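Local coordinates for protein RNA-dependent RNA polymerase (Dera Ghazi Khan orthonairovirus, PDB 6DX2) that carries at its N-terminal end a viral OTU-domain cysteine protease that probably removes ubiquitin from proteins, and as a whole probably acts as an RNA-directed RNA polymerase, at residues T64-A69 with A91-N96. Sequence-based numbering, arbitrary orientation.
Sequences TIASFA and ADMLRN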
ATOM      1  N   THR A  64      -9.951   6.323   8.571  1.00 35.56           N
ATOM      2  CA  THR A  64      -9.908   4.932   8.991  1.00 38.24           C
ATOM      3  C   THR A  64      -8.537   4.580   9.545  1.00 35.53           C
ATOM      4  O   THR A  64      -8.431   3.974  10.620  1.00 35.79           O
ATOM      5  CB  THR A  64     -10.284   4.040   7.808  1.00 37.45           C
ATOM      6  OG1 THR A  64     -11.663   4.272   7.495  1.00 37.69           O
ATOM      7  CG2 THR A  64     -10.107   2.605   8.205  1.00 42.77           C
ATOM      8  N   ILE A  65      -7.482   5.034   8.865  1.00 36.54           N
ATOM      9  CA  ILE A  65      -6.124   4.808   9.362  1.00 36.90           C
ATOM     10  C   ILE A  65      -5.946   5.477  10.719  1.00 34.22           C
ATOM     11  O   ILE A  65      -5.333   4.925  11.647  1.00 36.55           O
ATOM     12  CB  ILE A  65      -5.106   5.352   8.353  1.00 35.20           C
ATOM     13  CG1 ILE A  65      -5.141   4.514   7.088  1.00 30.90           C
ATOM     14  CG2 ILE A  65      -3.674   5.384   8.966  1.00 38.98           C
ATOM     15  CD1 ILE A  65      -4.330   5.205   5.972  1.00 33.13           C
ATOM     16  N   ALA A  66      -6.471   6.686  10.852  1.00 34.09           N
ATOM     17  CA  ALA A  66      -6.291   7.407  12.085  1.00 34.96           C
ATOM     18  C   ALA A  66      -6.998   6.683  13.228  1.00 38.07           C
ATOM     19  O   ALA A  66      -6.482   6.634  14.338  1.00 41.32           O
ATOM     20  CB  ALA A  66      -6.803   8.839  11.924  1.00 35.33           C
ATOM     21  N   SER A  67      -8.180   6.108  12.962  1.00 42.67           N
ATOM     22  CA  SER A  67      -8.905   5.416  14.021  1.00 48.61           C
ATOM     23  C   SER A  67      -8.133   4.187  14.466  1.00 40.30           C
ATOM     24  O   SER A  67      -8.052   3.902  15.680  1.00 43.26           O
ATOM     25  CB  SER A  67     -10.318   5.023  13.558  1.00 44.97           C
ATOM     26  OG  SER A  67     -10.325   3.762  12.886  1.00 47.27           O
ATOM     27  N   PHE A  68      -7.539   3.470  13.503  1.00 37.40           N
ATOM     28  CA  PHE A  68      -6.731   2.318  13.875  1.00 38.97           C
ATOM     29  C   PHE A  68      -5.535   2.755  14.720  1.00 41.83           C
ATOM     30  O   PHE A  68      -5.206   2.103  15.707  1.00 39.73           O
ATOM     31  CB  PHE A  68      -6.284   1.542  12.637  1.00 33.24           C
ATOM     32  CG  PHE A  68      -5.683   0.216  12.966  1.00 37.11           C
ATOM     33  CD1 PHE A  68      -6.480  -0.918  13.091  1.00 36.17           C
ATOM     34  CD2 PHE A  68      -4.314   0.118  13.233  1.00 33.14           C
ATOM     35  CE1 PHE A  68      -5.924  -2.143  13.423  1.00 37.79           C
ATOM     36  CE2 PHE A  68      -3.754  -1.098  13.575  1.00 39.41           C
ATOM     37  CZ  PHE A  68      -4.560  -2.238  13.645  1.00 38.87           C
ATOM     38  N   ALA A  69      -4.838   3.827  14.305  1.00 36.69           N
ATOM     39  CA  ALA A  69      -3.661   4.302  15.034  1.00 40.20           C
ATOM     40  C   ALA A  69      -4.016   4.724  16.458  1.00 43.51           C
ATOM     41  O   ALA A  69      -3.231   4.519  17.388  1.00 43.75           O
ATOM     42  CB  ALA A  69      -3.006   5.468  14.254  1.00 37.34           C
ATOM     43  N   ALA A  91      -1.726  13.537  13.611  1.00 43.80           N
ATOM     44  CA  ALA A  91      -1.730  14.948  13.224  1.00 46.29           C
ATOM     45  C   ALA A  91      -0.941  15.167  11.934  1.00 47.73           C
ATOM     46  O   ALA A  91      -1.325  15.982  11.084  1.00 53.57           O
ATOM     47  CB  ALA A  91      -1.160  15.808  14.353  1.00 50.50           C
ATOM     48  N   ASP A  92       0.165  14.450  11.775  1.00 43.76           N
ATOM     49  CA  ASP A  92       0.953  14.564  10.549  1.00 39.93           C
ATOM     50  C   ASP A  92       0.244  13.901   9.369  1.00 39.38           C
ATOM     51  O   ASP A  92       0.093  14.500   8.306  1.00 40.28           O
ATOM     52  CB  ASP A  92       2.319  13.917  10.755  1.00 45.97           C
ATOM     53  CG  ASP A  92       3.360  14.445   9.792  1.00 64.55           C
ATOM     54  OD1 ASP A  92       3.234  15.625   9.389  1.00 66.40           O
ATOM     55  OD2 ASP A  92       4.291  13.688   9.430  1.00 68.70           O
ATOM     56  N   MET A  93      -0.180  12.647   9.543  1.00 37.70           N
ATOM     57  CA  MET A  93      -0.762  11.891   8.437  1.00 35.67           C
ATOM     58  C   MET A  93      -2.030  12.558   7.916  1.00 34.72           C
ATOM     59  O   MET A  93      -2.308  12.487   6.709  1.00 36.46           O
ATOM     60  CB  MET A  93      -1.031  10.440   8.901  1.00 35.79           C
ATOM     61  CG  MET A  93      -1.622   9.502   7.916  1.00 34.99           C
ATOM     62  SD  MET A  93      -3.437   9.630   7.853  1.00 38.49           S
ATOM     63  CE  MET A  93      -3.871   8.940   9.460  1.00 41.02           C
ATOM     64  N   LEU A  94      -2.794  13.207   8.782  1.00 35.73           N
ATOM     65  CA  LEU A  94      -4.067  13.756   8.345  1.00 39.66           C
ATOM     66  C   LEU A  94      -3.908  15.024   7.516  1.00 42.25           C
ATOM     67  O   LEU A  94      -4.895  15.542   6.984  1.00 44.38           O
ATOM     68  CB  LEU A  94      -4.943  14.070   9.552  1.00 39.55           C
ATOM     69  CG  LEU A  94      -5.544  12.781  10.120  1.00 39.62           C
ATOM     70  CD1 LEU A  94      -6.152  13.024  11.480  1.00 44.46           C
ATOM     71  CD2 LEU A  94      -6.577  12.225   9.138  1.00 44.18           C
ATOM     72  N   ARG A  95      -2.705  15.561   7.433  1.00 40.71           N
ATOM     73  CA  ARG A  95      -2.522  16.797   6.715  1.00 38.81           C
ATOM     74  C   ARG A  95      -2.523  16.528   5.222  1.00 37.56           C
ATOM     75  O   ARG A  95      -2.052  15.496   4.775  1.00 36.57           O
ATOM     76  CB  ARG A  95      -1.205  17.446   7.116  1.00 43.41           C
ATOM     77  CG  ARG A  95      -1.149  17.915   8.537  1.00 51.38           C
ATOM     78  CD  ARG A  95       0.007  18.862   8.672  1.00 72.89           C
ATOM     79  NE  ARG A  95       0.140  19.745   7.506  1.00 81.62           N
ATOM     80  CZ  ARG A  95       1.291  20.022   6.894  1.00 81.93           C
ATOM     81  NH1 ARG A  95       2.431  19.490   7.320  1.00 79.58           N
ATOM     82  NH2 ARG A  95       1.306  20.839   5.853  1.00 80.18           N
ATOM     83  N   ASN A  96      -3.001  17.506   4.432  1.00 42.95           N
ATOM     84  CA  ASN A  96      -2.935  17.348   2.986  1.00 43.00           C
ATOM     85  C   ASN A  96      -1.483  17.197   2.546  1.00 39.79           C
ATOM     86  O   ASN A  96      -0.564  17.776   3.151  1.00 37.73           O
ATOM     87  CB  ASN A  96      -3.528  18.542   2.249  1.00 43.07           C
ATOM     88  CG  ASN A  96      -5.057  18.609   2.303  1.00 48.98           C
ATOM     89  OD1 ASN A  96      -5.759  17.618   2.513  1.00 48.48           O
ATOM     90  ND2 ASN A  96      -5.574  19.802   2.082  1.00 48.49           N
TER
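Ile65 meets Met93 through a methyl-to-methyl approach, the two side chains crossing at a slant: CG2 of Ile65 lies 3.6 Å from CE of Met93. CG2 stands anti to the backbone N of Ile65, with CG1 beside that N (chi1 -68°), and is thereby offered to the methionine, while the side chain also touches Ile107 and Leu108 of helix 102-112, so one residue joins two neighbouring helices. Met93 reaches over by leaving its backbone with CG anti to N and then bending twice, at chi2 (-85°) and chi3 (-69°), which turns CE onto helix 58-71. One residue on, Ala66 receives the same methyl on its small side chain, CB to CE of Met93 being 3.8 Å, and CE also lies close to the Ala66 backbone N. CD1 of Leu94 touches Ala66 CB more loosely, at 4.3 Å, from a direction roughly at right angles to that of the methionine methyl. No hydrogen bond spans the two segments; nearby, Lys62 NZ donates to Met93 O. The contact illustrates how an unbranched methionine can bring its terminal methyl against a neighbouring helix: here Met93, with Leu94 just after it, packs the end region of helix 86-93 on helix 58-71 in the helical part of an OTU-like cysteine protease fold.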